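Local atomic coordinates of 6-phosphogluconate dehydrogenase (Pseudomonas syringae, PDB entry 5U5G), a protein that binds NADP together with (2-oxopropyl)phosphonic acid and probably reduces this ketone with the nicotinamide cofactor at a late stage of fosfomycin biosynthesis. Residues 134-139 and 157-162; 120-125 and 171-176; 28-33 and 46-51. One frame throughout, in Å; residues are numbered along the deposited sequence.

Contact 1: 134-139 and 157-162; sequences ILSAIV and CATVTY
Val139 and Val160 meet across two parallel neighbouring strands of the sheet. The strands are joined by helix 143-156 in a beta-alpha-beta unit. Val139 CG2 lies 3.7 Å from Val160 CG1, and the two side chains pass at a slant. The torsions explain which branches meet. In Val139, CG1 is anti to the backbone N (chi1 -177°), which leaves CG2 beside that N and facing Val160. CG1 instead approaches the ring of Tyr162, 4.1 Å from CD1. The Tyr162 ring also stacks with Tyr146, and its hydroxyl is hydrogen-bonded to Gly141 O.

Leu135, Ala137 and Cys157 point to the same side of the sheet as these residues. Cys157 SG is 3.9 Å from Ala137 CB, an apolar contact of sulfur and methyl. Val139 and Val160 both pack on Tyr146 of the connecting helix. Ser136, Ile138, Thr159 and Thr161 point to the other side. There Ile138 rests on Leu172 and Lys173 of helix 168-196, while Ser136 and Thr159 pack on Cys211 and Ser210 of the second subunit.

The backbone pairing is regular from Ser136 onward. Ala137 uses both its N and its O toward strand 157-162: N donates to Thr159 O, and O accepts from Thr161 N. Before this, the register slips by one at a beta bulge, where Ala158 is the extra residue. Leu135 O bridges the slip. It takes a 2.7 Å bond from Ala158 N, which lies in the carbonyl plane, and a weak 3.4 Å bond from Thr159 N.

A water adds a second tie beside the backbone bonds. It donates to Ala137 O at 2.9 Å and is hydrogen-bonded to Thr161 OG1 at 3.0 Å.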
loop_
_atom_site.group_PDB
_atom_site.type_symbol
_atom_site.label_atom_id
_atom_site.label_comp_id
_atom_site.label_asym_id
_atom_site.label_seq_id
_atom_site.Cartn_x
_atom_site.Cartn_y
_atom_site.Cartn_z
ATOM N N ILE A 134 6.117 -4.822 -17.357
ATOM C CA ILE A 134 5.457 -3.644 -16.800
ATOM C C ILE A 134 6.231 -3.073 -15.620
ATOM O O ILE A 134 5.634 -2.457 -14.734
ATOM C CB ILE A 134 4.008 -3.959 -16.375
ATOM C CG1 ILE A 134 3.992 -5.122 -15.368
ATOM C CG2 ILE A 134 3.128 -4.192 -17.607
ATOM C CD1 ILE A 134 2.913 -5.037 -14.317
ATOM N N LEU A 135 7.553 -3.259 -15.590
ATOM C CA LEU A 135 8.332 -2.692 -14.489
ATOM C C LEU A 135 8.233 -1.172 -14.487
ATOM O O LEU A 135 7.973 -0.537 -15.512
ATOM C CB LEU A 135 9.806 -3.097 -14.578
ATOM C CG LEU A 135 10.128 -4.562 -14.271
ATOM C CD1 LEU A 135 11.615 -4.855 -14.494
ATOM C CD2 LEU A 135 9.682 -4.942 -12.863
ATOM N N SER A 136 8.428 -0.586 -13.309
ATOM C CA SER A 136 8.686 0.844 -13.201
ATOM C C SER A 136 10.186 1.064 -13.077
ATOM O O SER A 136 10.857 0.387 -12.294
ATOM C CB SER A 136 7.982 1.461 -11.989
ATOM O OG SER A 136 6.594 1.221 -12.031
ATOM N N ALA A 137 10.706 2.016 -13.833
ATOM C CA ALA A 137 12.113 2.381 -13.760
ATOM C C ALA A 137 12.256 3.802 -13.225
ATOM O O ALA A 137 11.398 4.662 -13.455
ATOM C CB ALA A 137 12.791 2.256 -15.135
ATOM N N ILE A 138 13.333 4.020 -12.468
ATOM C CA ILE A 138 13.786 5.345 -12.047
ATOM C C ILE A 138 15.183 5.531 -12.620
ATOM O O ILE A 138 16.046 4.670 -12.432
ATOM C CB ILE A 138 13.813 5.482 -10.513
ATOM C CG1 ILE A 138 12.617 4.760 -9.888
ATOM C CG2 ILE A 138 13.905 6.962 -10.112
ATOM C CD1 ILE A 138 12.836 4.366 -8.431
ATOM N N VAL A 139 15.407 6.627 -13.331
ATOM C CA VAL A 139 16.569 6.726 -14.213
ATOM C C VAL A 139 17.330 8.010 -13.935
ATOM O O VAL A 139 16.756 9.106 -14.004
ATOM C CB VAL A 139 16.167 6.670 -15.701
ATOM C CG1 VAL A 139 17.408 6.698 -16.585
ATOM C CG2 VAL A 139 15.327 5.441 -15.988
ATOM N N CYS A 157 9.491 -2.237 -19.342
ATOM C CA CYS A 157 8.982 -1.260 -18.381
ATOM C C CYS A 157 7.706 -0.606 -18.893
ATOM O O CYS A 157 7.580 -0.311 -20.085
ATOM C CB CYS A 157 10.006 -0.146 -18.086
ATOM S SG CYS A 157 11.620 -0.675 -17.438
ATOM N N ALA A 158 6.781 -0.334 -17.969
ATOM C CA ALA A 158 5.601 0.468 -18.269
ATOM C C ALA A 158 5.810 1.937 -17.910
ATOM O O ALA A 158 5.522 2.826 -18.718
ATOM C CB ALA A 158 4.376 -0.083 -17.532
ATOM N N THR A 159 6.297 2.210 -16.707
ATOM C CA THR A 159 6.558 3.567 -16.254
ATOM C C THR A 159 8.056 3.789 -16.134
ATOM O O THR A 159 8.780 2.918 -15.644
ATOM C CB THR A 159 5.892 3.837 -14.905
ATOM O OG1 THR A 159 4.560 3.329 -14.935
ATOM C CG2 THR A 159 5.844 5.340 -14.631
ATOM N N VAL A 160 8.518 4.952 -16.589
ATOM C CA VAL A 160 9.923 5.336 -16.500
ATOM C C VAL A 160 9.989 6.780 -16.007
ATOM O O VAL A 160 9.490 7.689 -16.680
ATOM C CB VAL A 160 10.649 5.185 -17.852
ATOM C CG1 VAL A 160 12.099 5.624 -17.740
ATOM C CG2 VAL A 160 10.576 3.744 -18.356
ATOM N N THR A 161 10.602 6.995 -14.837
ATOM C CA THR A 161 10.741 8.331 -14.249
ATOM C C THR A 161 12.191 8.789 -14.399
ATOM O O THR A 161 13.091 8.253 -13.743
ATOM C CB THR A 161 10.314 8.350 -12.776
ATOM O OG1 THR A 161 8.958 7.905 -12.651
ATOM C CG2 THR A 161 10.409 9.761 -12.203
ATOM N N TYR A 162 12.416 9.792 -15.247
ATOM C CA TYR A 162 13.754 10.312 -15.501
ATOM C C TYR A 162 14.078 11.409 -14.488
ATOM O O TYR A 162 13.420 12.455 -14.469
ATOM C CB TYR A 162 13.843 10.845 -16.930
ATOM C CG TYR A 162 15.202 11.343 -17.347
ATOM C CD1 TYR A 162 16.353 10.656 -16.995
ATOM C CD2 TYR A 162 15.331 12.486 -18.140
ATOM C CE1 TYR A 162 17.605 11.105 -17.397
ATOM C CE2 TYR A 162 16.579 12.937 -18.549
ATOM C CZ TYR A 162 17.709 12.243 -18.172
ATOM O OH TYR A 162 18.951 12.684 -18.560
HETATM O O HOH W 1 9.221 5.138 -11.546
#

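Contact 2: 120-125 and 171-176; sequences ECPVSG and RLKILN. With 7VD ((2-oxopropyl)phosphonic acid), chain F; NAP (NADP nicotinamide-adenine-dinucleotide phosphate), chain E.
Lys173 NZ and Val123 O form the hydrogen bond that joins the two segments, at 2.8 Å. The same nitrogen donates to the ketone oxygen O7 of the bound (2-oxopropyl)phosphonic acid, 2.7 Å away. Asn177 OD1 is a further hydrogen-bond partner of NZ, so three oxygens fix the end of the lysine. Segment 120-125 supplies two bonds to the phosphonate. Ser124 OG donates to its O2 at 2.8 Å, and Gly125 N donates to its O3 at 2.7 Å with an N-H...O angle of 158°. The nicotinamide C5N lies 3.3 Å from Val123 O. Tyr217, Asn177 and, from the second subunit, Arg212 NH1 also bond the ligand.

The lysine chain reaches the site along Pro122. Its CG is anti to the backbone N, and a bend at chi2 (71°) turns the rest of the chain toward Val123. Lys173 CG sits 3.7 Å from Pro122 CB, and the proline ring and the lysine chain pass head to tail.

The backbone N of that Arg212 is hydrogen-bonded to Ser124 OG, and Gly213 N of the second subunit to Asn176 OD1. At the start of helix 168-196, Glu120 accepts from Gly167 N and Gln170 N, which ties the helix to the strand.

The ketone carbon 7VD C6 lies 3.3 Å from NAP C4N of the nicotinamide, a spacing consistent with hydride transfer from the reduced cofactor to a probable substrate. A serine-glycine turn after a Rossmann strand, facing a lysine and asparagine one helical turn apart, matches the active site of the beta-hydroxyacid dehydrogenase family.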
loop_
_atom_site.group_PDB
_atom_site.type_symbol
_atom_site.label_atom_id
_atom_site.label_comp_id
_atom_site.label_asym_id
_atom_site.label_seq_id
_atom_site.Cartn_x
_atom_site.Cartn_y
_atom_site.Cartn_z
ATOM N N GLU A 120 21.922 4.896 -14.519
ATOM C CA GLU A 120 21.496 4.407 -13.214
ATOM C C GLU A 120 19.993 4.139 -13.289
ATOM O O GLU A 120 19.203 5.077 -13.387
ATOM C CB GLU A 120 21.868 5.459 -12.167
ATOM C CG GLU A 120 21.277 5.351 -10.778
ATOM C CD GLU A 120 21.549 6.618 -9.945
ATOM O OE1 GLU A 120 22.456 7.407 -10.301
ATOM O OE2 GLU A 120 20.840 6.836 -8.946
ATOM N N CYS A 121 19.591 2.861 -13.284
ATOM C CA CYS A 121 18.216 2.482 -13.638
ATOM C C CYS A 121 17.644 1.432 -12.682
ATOM O O CYS A 121 17.304 0.313 -13.094
ATOM C CB CYS A 121 18.175 1.983 -15.086
ATOM S SG CYS A 121 16.519 1.812 -15.811
ATOM N N PRO A 122 17.494 1.758 -11.392
ATOM C CA PRO A 122 16.816 0.816 -10.490
ATOM C C PRO A 122 15.368 0.631 -10.926
ATOM O O PRO A 122 14.782 1.503 -11.575
ATOM C CB PRO A 122 16.922 1.484 -9.112
ATOM C CG PRO A 122 17.125 2.964 -9.404
ATOM C CD PRO A 122 17.926 2.989 -10.691
ATOM N N VAL A 123 14.802 -0.536 -10.604
ATOM C CA VAL A 123 13.477 -0.907 -11.090
ATOM C C VAL A 123 12.613 -1.412 -9.942
ATOM O O VAL A 123 13.103 -1.761 -8.866
ATOM C CB VAL A 123 13.550 -1.973 -12.201
ATOM C CG1 VAL A 123 14.276 -1.421 -13.432
ATOM C CG2 VAL A 123 14.231 -3.236 -11.678
ATOM N N SER A 124 11.305 -1.457 -10.188
ATOM C CA SER A 124 10.368 -1.988 -9.208
ATOM C C SER A 124 9.234 -2.695 -9.937
ATOM O O SER A 124 8.800 -2.264 -11.009
ATOM C CB SER A 124 9.819 -0.878 -8.307
ATOM O OG SER A 124 9.032 -1.403 -7.264
ATOM N N GLY A 125 8.752 -3.783 -9.343
ATOM C CA GLY A 125 7.681 -4.544 -9.958
ATOM C C GLY A 125 7.898 -6.036 -9.836
ATOM O O GLY A 125 7.017 -6.821 -10.186
ATOM N N ARG A 171 18.450 7.072 -4.598
ATOM C CA ARG A 171 17.837 7.668 -3.415
ATOM C C ARG A 171 16.348 7.361 -3.370
ATOM O O ARG A 171 15.821 6.937 -2.335
ATOM C CB ARG A 171 18.076 9.181 -3.400
ATOM C CG ARG A 171 19.529 9.549 -3.162
ATOM C CD ARG A 171 19.807 11.055 -3.223
ATOM N NE ARG A 171 21.232 11.266 -2.974
ATOM C CZ ARG A 171 22.138 11.572 -3.901
ATOM N NH1 ARG A 171 21.785 11.774 -5.166
ATOM N NH2 ARG A 171 23.406 11.706 -3.552
ATOM N N LEU A 172 15.661 7.550 -4.501
ATOM C CA LEU A 172 14.222 7.312 -4.573
ATOM C C LEU A 172 13.880 5.828 -4.436
ATOM O O LEU A 172 12.894 5.464 -3.776
ATOM C CB LEU A 172 13.693 7.873 -5.890
ATOM C CG LEU A 172 13.695 9.404 -5.923
ATOM C CD1 LEU A 172 13.659 9.901 -7.357
ATOM C CD2 LEU A 172 12.501 9.920 -5.124
ATOM N N LYS A 173 14.669 4.960 -5.071
ATOM C CA LYS A 173 14.414 3.526 -4.999
ATOM C C LYS A 173 14.519 3.019 -3.566
ATOM O O LYS A 173 13.658 2.258 -3.107
ATOM C CB LYS A 173 15.399 2.774 -5.913
ATOM C CG LYS A 173 15.462 1.239 -5.686
ATOM C CD LYS A 173 14.181 0.530 -6.186
ATOM C CE LYS A 173 14.264 -1.011 -5.949
ATOM N NZ LYS A 173 12.929 -1.679 -6.114
ATOM N N ILE A 174 15.557 3.456 -2.837
ATOM C CA ILE A 174 15.778 2.984 -1.469
ATOM C C ILE A 174 14.623 3.408 -0.558
ATOM O O ILE A 174 14.149 2.633 0.284
ATOM C CB ILE A 174 17.134 3.511 -0.955
ATOM C CG1 ILE A 174 18.299 2.884 -1.737
ATOM C CG2 ILE A 174 17.291 3.259 0.540
ATOM C CD1 ILE A 174 19.618 3.628 -1.549
ATOM N N LEU A 175 14.161 4.644 -0.708
ATOM C CA LEU A 175 12.994 5.114 0.034
ATOM C C LEU A 175 11.724 4.363 -0.376
ATOM O O LEU A 175 10.884 4.033 0.473
ATOM C CB LEU A 175 12.834 6.613 -0.201
ATOM C CG LEU A 175 13.095 7.649 0.895
ATOM C CD1 LEU A 175 13.858 7.143 2.096
ATOM C CD2 LEU A 175 13.776 8.856 0.290
ATOM N N ASN A 176 11.555 4.107 -1.679
ATOM C CA ASN A 176 10.442 3.280 -2.133
ATOM C C ASN A 176 10.429 1.936 -1.413
ATOM O O ASN A 176 9.378 1.479 -0.934
ATOM C CB ASN A 176 10.532 3.069 -3.642
ATOM C CG ASN A 176 9.532 2.058 -4.138
ATOM O OD1 ASN A 176 8.374 2.401 -4.385
ATOM N ND2 ASN A 176 9.969 0.799 -4.290
HETATM P P1 7VD F . 10.276 -4.631 -5.913
HETATM C C1 7VD F . 11.479 -5.732 -5.118
HETATM O O2 7VD F . 10.544 -3.159 -5.703
HETATM O O3 7VD F . 10.139 -4.922 -7.389
HETATM O O4 7VD F . 9.023 -5.048 -5.184
HETATM C C6 7VD F . 12.721 -5.083 -4.563
HETATM O O7 7VD F . 13.251 -4.128 -5.129
HETATM C C8 7VD F . 13.254 -5.677 -3.287
HETATM P PA NAP E . 19.652 -12.702 -6.698
HETATM O O1A NAP E . 20.214 -12.974 -5.352
HETATM O O2A NAP E . 18.500 -13.515 -7.237
HETATM O O5B NAP E . 20.867 -12.729 -7.829
HETATM C C5B NAP E . 21.904 -11.906 -7.351
HETATM C C4B NAP E . 22.864 -11.677 -8.538
HETATM O O4B NAP E . 24.033 -10.967 -8.131
HETATM C C3B NAP E . 23.285 -13.064 -9.145
HETATM O O3B NAP E . 23.474 -12.919 -10.519
HETATM C C2B NAP E . 24.663 -13.256 -8.481
HETATM O O2B NAP E . 25.539 -13.993 -9.183
HETATM C C1B NAP E . 25.145 -11.751 -8.523
HETATM N N9A NAP E . 26.234 -11.588 -7.579
HETATM C C8A NAP E . 26.183 -11.407 -6.182
HETATM N N7A NAP E . 27.416 -11.324 -5.612
HETATM C C5A NAP E . 28.290 -11.471 -6.699
HETATM C C6A NAP E . 29.693 -11.484 -6.789
HETATM N N6A NAP E . 30.473 -11.325 -5.671
HETATM N N1A NAP E . 30.324 -11.654 -7.979
HETATM C C2A NAP E . 29.507 -11.808 -9.068
HETATM N N3A NAP E . 28.169 -11.812 -9.143
HETATM C C4A NAP E . 27.570 -11.639 -7.924
HETATM O O3 NAP E . 19.211 -11.138 -6.456
HETATM P PN NAP E . 17.970 -10.646 -7.338
HETATM O O1N NAP E . 18.108 -10.958 -8.776
HETATM O O2N NAP E . 16.652 -10.699 -6.598
HETATM O O5D NAP E . 18.213 -8.918 -7.302
HETATM C C5D NAP E . 19.179 -8.521 -8.170
HETATM C C4D NAP E . 19.145 -7.004 -8.188
HETATM O O4D NAP E . 17.829 -6.547 -8.596
HETATM C C3D NAP E . 19.379 -6.458 -6.718
HETATM O O3D NAP E . 20.136 -5.283 -6.795
HETATM C C2D NAP E . 17.975 -6.169 -6.233
HETATM O O2D NAP E . 17.911 -5.120 -5.301
HETATM C C1D NAP E . 17.318 -5.702 -7.572
HETATM N N1N NAP E . 15.879 -5.874 -7.545
HETATM C C2N NAP E . 15.278 -7.134 -7.282
HETATM C C3N NAP E . 13.905 -7.243 -7.353
HETATM C C7N NAP E . 13.251 -8.534 -7.120
HETATM O O7N NAP E . 12.032 -8.688 -7.216
HETATM N N7N NAP E . 14.018 -9.649 -6.834
HETATM C C4N NAP E . 13.031 -6.077 -7.733
HETATM C C5N NAP E . 13.760 -4.829 -7.960
HETATM C C6N NAP E . 15.086 -4.756 -7.851
HETATM P P2B NAP E . 25.409 -15.817 -8.922
HETATM O O1X NAP E . 24.171 -16.069 -9.725
HETATM O O2X NAP E . 26.730 -16.322 -9.511
HETATM O O3X NAP E . 25.277 -15.843 -7.419
#

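Contact 3: 28-33 and 46-51; sequences VHVHNR and AVWAPD. With NAP (NADP nicotinamide-adenine-dinucleotide phosphate), chain E.
Val47 O takes a 2.8 Å hydrogen bond from Val30 N and a CA-H contact from His29 CA at 3.2 Å. Val47 N returns a bond to Val28 O, and Ala49 N one to Val30 O. These bonds join parallel strands 28-31 and 47-48, the latter at one edge of the sheet within this chain.

On one side of the sheet, Val47 CB sits over the centre of the His29 ring, 3.6 Å from its centroid and 11° off the ring normal. This is a CH-pi contact, with both side chains pointing the same way. On the other side, Val30 CG1 packs on Ala46 CB.

At the end of strand 28-31, His31 CG is anti to the backbone N (chi1 176°), and ND1 donates to Ala49 O at 2.9 Å. The oxygen lies in the ring plane. Trp48 reaches along the first segment until its CH2 edge is 3.2 Å from Asn32 O.

Asn32 and Arg33 then meet the cofactor. Asn32 OD1 accepts from the ribose O3B and from Leu10 N, while Asn32 ND2 donates to phosphate O1X. Arg33 NE and NH2 donate to O2X and O3X, the latter at 2.8 Å, and one face of the guanidinium lies against the adenine. Two residues thus grip the 2'-phosphate, which NAD lacks, and this is consistent with a preference for NADP over NAD.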
loop_
_atom_site.group_PDB
_atom_site.type_symbol
_atom_site.label_atom_id
_atom_site.label_comp_id
_atom_site.label_asym_id
_atom_site.label_seq_id
_atom_site.Cartn_x
_atom_site.Cartn_y
_atom_site.Cartn_z
ATOM N N VAL A 28 20.493 -11.294 -27.291
ATOM C CA VAL A 28 20.992 -11.032 -25.942
ATOM C C VAL A 28 22.170 -11.952 -25.657
ATOM O O VAL A 28 22.045 -13.177 -25.747
ATOM C CB VAL A 28 19.907 -11.225 -24.864
ATOM C CG1 VAL A 28 20.434 -10.758 -23.510
ATOM C CG2 VAL A 28 18.606 -10.490 -25.231
ATOM N N HIS A 29 23.300 -11.360 -25.289
ATOM C CA HIS A 29 24.445 -12.102 -24.780
ATOM C C HIS A 29 24.485 -11.968 -23.262
ATOM O O HIS A 29 24.348 -10.864 -22.728
ATOM C CB HIS A 29 25.735 -11.597 -25.418
ATOM C CG HIS A 29 25.846 -11.933 -26.872
ATOM N ND1 HIS A 29 27.042 -12.249 -27.478
ATOM C CD2 HIS A 29 24.900 -12.027 -27.838
ATOM C CE1 HIS A 29 26.833 -12.504 -28.756
ATOM N NE2 HIS A 29 25.541 -12.378 -29.001
ATOM N N VAL A 30 24.645 -13.084 -22.571
ATOM C CA VAL A 30 24.445 -13.109 -21.129
ATOM C C VAL A 30 25.699 -13.633 -20.453
ATOM O O VAL A 30 26.420 -14.483 -20.991
ATOM C CB VAL A 30 23.215 -13.950 -20.728
ATOM C CG1 VAL A 30 21.949 -13.313 -21.290
ATOM C CG2 VAL A 30 23.371 -15.400 -21.184
ATOM N N HIS A 31 25.957 -13.093 -19.264
ATOM C CA HIS A 31 27.043 -13.519 -18.397
ATOM C C HIS A 31 26.566 -13.570 -16.956
ATOM O O HIS A 31 25.833 -12.686 -16.499
ATOM C CB HIS A 31 28.244 -12.585 -18.470
ATOM C CG HIS A 31 29.327 -12.952 -17.509
ATOM N ND1 HIS A 31 30.180 -14.012 -17.723
ATOM C CD2 HIS A 31 29.667 -12.435 -16.304
ATOM C CE1 HIS A 31 31.015 -14.116 -16.703
ATOM N NE2 HIS A 31 30.724 -13.171 -15.829
ATOM N N ASN A 32 27.008 -14.595 -16.237
ATOM C CA ASN A 32 26.763 -14.699 -14.809
ATOM C C ASN A 32 27.929 -15.459 -14.193
ATOM O O ASN A 32 28.542 -16.309 -14.844
ATOM C CB ASN A 32 25.431 -15.401 -14.506
ATOM C CG ASN A 32 25.016 -15.277 -13.042
ATOM O OD1 ASN A 32 24.800 -14.176 -12.537
ATOM N ND2 ASN A 32 24.855 -16.410 -12.374
ATOM N N ARG A 33 28.250 -15.116 -12.944
ATOM C CA ARG A 33 29.260 -15.854 -12.197
ATOM C C ARG A 33 28.937 -17.345 -12.155
ATOM O O ARG A 33 29.818 -18.184 -12.348
ATOM C CB ARG A 33 29.379 -15.280 -10.780
ATOM C CG ARG A 33 30.202 -16.122 -9.826
ATOM C CD ARG A 33 30.249 -15.505 -8.419
ATOM N NE ARG A 33 28.924 -15.361 -7.803
ATOM C CZ ARG A 33 28.732 -14.910 -6.569
ATOM N NH1 ARG A 33 29.775 -14.562 -5.823
ATOM N NH2 ARG A 33 27.509 -14.818 -6.074
ATOM N N ALA A 46 19.464 -17.042 -25.927
ATOM C CA ALA A 46 20.564 -16.183 -25.498
ATOM C C ALA A 46 21.910 -16.827 -25.835
ATOM O O ALA A 46 22.012 -18.039 -26.038
ATOM C CB ALA A 46 20.485 -15.909 -24.003
ATOM N N VAL A 47 22.952 -15.993 -25.887
ATOM C CA VAL A 47 24.314 -16.421 -26.209
ATOM C C VAL A 47 25.187 -16.258 -24.966
ATOM O O VAL A 47 25.275 -15.162 -24.396
ATOM C CB VAL A 47 24.898 -15.618 -27.388
ATOM C CG1 VAL A 47 26.316 -16.076 -27.688
ATOM C CG2 VAL A 47 24.009 -15.744 -28.639
ATOM N N TRP A 48 25.861 -17.336 -24.566
ATOM C CA TRP A 48 26.717 -17.288 -23.386
ATOM C C TRP A 48 27.992 -16.496 -23.659
ATOM O O TRP A 48 28.684 -16.735 -24.653
ATOM C CB TRP A 48 27.073 -18.707 -22.933
ATOM C CG TRP A 48 28.065 -18.772 -21.795
ATOM C CD1 TRP A 48 29.345 -19.256 -21.843
ATOM C CD2 TRP A 48 27.854 -18.338 -20.445
ATOM N NE1 TRP A 48 29.938 -19.163 -20.603
ATOM C CE2 TRP A 48 29.048 -18.599 -19.729
ATOM C CE3 TRP A 48 26.774 -17.755 -19.768
ATOM C CZ2 TRP A 48 29.191 -18.301 -18.370
ATOM C CZ3 TRP A 48 26.923 -17.454 -18.412
ATOM C CH2 TRP A 48 28.120 -17.734 -17.730
ATOM N N ALA A 49 28.292 -15.539 -22.773
ATOM C CA ALA A 49 29.587 -14.872 -22.726
ATOM C C ALA A 49 30.319 -15.346 -21.478
ATOM O O ALA A 49 29.784 -15.182 -20.371
ATOM C CB ALA A 49 29.427 -13.345 -22.714
ATOM N N PRO A 50 31.504 -15.967 -21.590
ATOM C CA PRO A 50 32.182 -16.482 -20.388
ATOM C C PRO A 50 32.841 -15.409 -19.539
ATOM O O PRO A 50 33.225 -15.697 -18.397
ATOM C CB PRO A 50 33.242 -17.438 -20.966
ATOM C CG PRO A 50 33.549 -16.852 -22.321
ATOM C CD PRO A 50 32.203 -16.373 -22.826
ATOM N N ASP A 51 33.015 -14.201 -20.058
ATOM C CA ASP A 51 33.619 -13.130 -19.284
ATOM C C ASP A 51 33.227 -11.801 -19.917
ATOM O O ASP A 51 32.586 -11.756 -20.971
ATOM C CB ASP A 51 35.144 -13.301 -19.170
ATOM C CG ASP A 51 35.859 -13.337 -20.523
ATOM O OD1 ASP A 51 35.300 -12.908 -21.559
ATOM O OD2 ASP A 51 37.021 -13.793 -20.542
HETATM P PA NAP E . 19.652 -12.702 -6.698
HETATM O O1A NAP E . 20.214 -12.974 -5.352
HETATM O O2A NAP E . 18.500 -13.515 -7.237
HETATM O O5B NAP E . 20.867 -12.729 -7.829
HETATM C C5B NAP E . 21.904 -11.906 -7.351
HETATM C C4B NAP E . 22.864 -11.677 -8.538
HETATM O O4B NAP E . 24.033 -10.967 -8.131
HETATM C C3B NAP E . 23.285 -13.064 -9.145
HETATM O O3B NAP E . 23.474 -12.919 -10.519
HETATM C C2B NAP E . 24.663 -13.256 -8.481
HETATM O O2B NAP E . 25.539 -13.993 -9.183
HETATM C C1B NAP E . 25.145 -11.751 -8.523
HETATM N N9A NAP E . 26.234 -11.588 -7.579
HETATM C C8A NAP E . 26.183 -11.407 -6.182
HETATM N N7A NAP E . 27.416 -11.324 -5.612
HETATM C C5A NAP E . 28.290 -11.471 -6.699
HETATM C C6A NAP E . 29.693 -11.484 -6.789
HETATM N N6A NAP E . 30.473 -11.325 -5.671
HETATM N N1A NAP E . 30.324 -11.654 -7.979
HETATM C C2A NAP E . 29.507 -11.808 -9.068
HETATM N N3A NAP E . 28.169 -11.812 -9.143
HETATM C C4A NAP E . 27.570 -11.639 -7.924
HETATM O O3 NAP E . 19.211 -11.138 -6.456
HETATM P PN NAP E . 17.970 -10.646 -7.338
HETATM O O1N NAP E . 18.108 -10.958 -8.776
HETATM O O2N NAP E . 16.652 -10.699 -6.598
HETATM O O5D NAP E . 18.213 -8.918 -7.302
HETATM C C5D NAP E . 19.179 -8.521 -8.170
HETATM C C4D NAP E . 19.145 -7.004 -8.188
HETATM O O4D NAP E . 17.829 -6.547 -8.596
HETATM C C3D NAP E . 19.379 -6.458 -6.718
HETATM O O3D NAP E . 20.136 -5.283 -6.795
HETATM C C2D NAP E . 17.975 -6.169 -6.233
HETATM O O2D NAP E . 17.911 -5.120 -5.301
HETATM C C1D NAP E . 17.318 -5.702 -7.572
HETATM N N1N NAP E . 15.879 -5.874 -7.545
HETATM C C2N NAP E . 15.278 -7.134 -7.282
HETATM C C3N NAP E . 13.905 -7.243 -7.353
HETATM C C7N NAP E . 13.251 -8.534 -7.120
HETATM O O7N NAP E . 12.032 -8.688 -7.216
HETATM N N7N NAP E . 14.018 -9.649 -6.834
HETATM C C4N NAP E . 13.031 -6.077 -7.733
HETATM C C5N NAP E . 13.760 -4.829 -7.960
HETATM C C6N NAP E . 15.086 -4.756 -7.851
HETATM P P2B NAP E . 25.409 -15.817 -8.922
HETATM O O1X NAP E . 24.171 -16.069 -9.725
HETATM O O2X NAP E . 26.730 -16.322 -9.511
HETATM O O3X NAP E . 25.277 -15.843 -7.419
#

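Along the chain, contact 3 comes first. The segments of contact 2 then enclose those of contact 1. All three reach one mixed sheet. Within this chain, contact 3 joins strands 47-48 and 28-31 at one edge, and contact 1 joins strands 135-139 and 157-162 at the other, with centres about 25 Å apart. Contact 2 lies next to contact 1, about 9 Å between centres, because strand 117-124 runs antiparallel beside strand 135-139. Helix 168-196 follows strand 157-162 in the chain. NADP spans the distance from contact 3, which holds its adenosine 2'-phosphate, to contact 2, where the nicotinamide and the bound phosphonate meet. Contacts 1 and 2 also touch the second subunit.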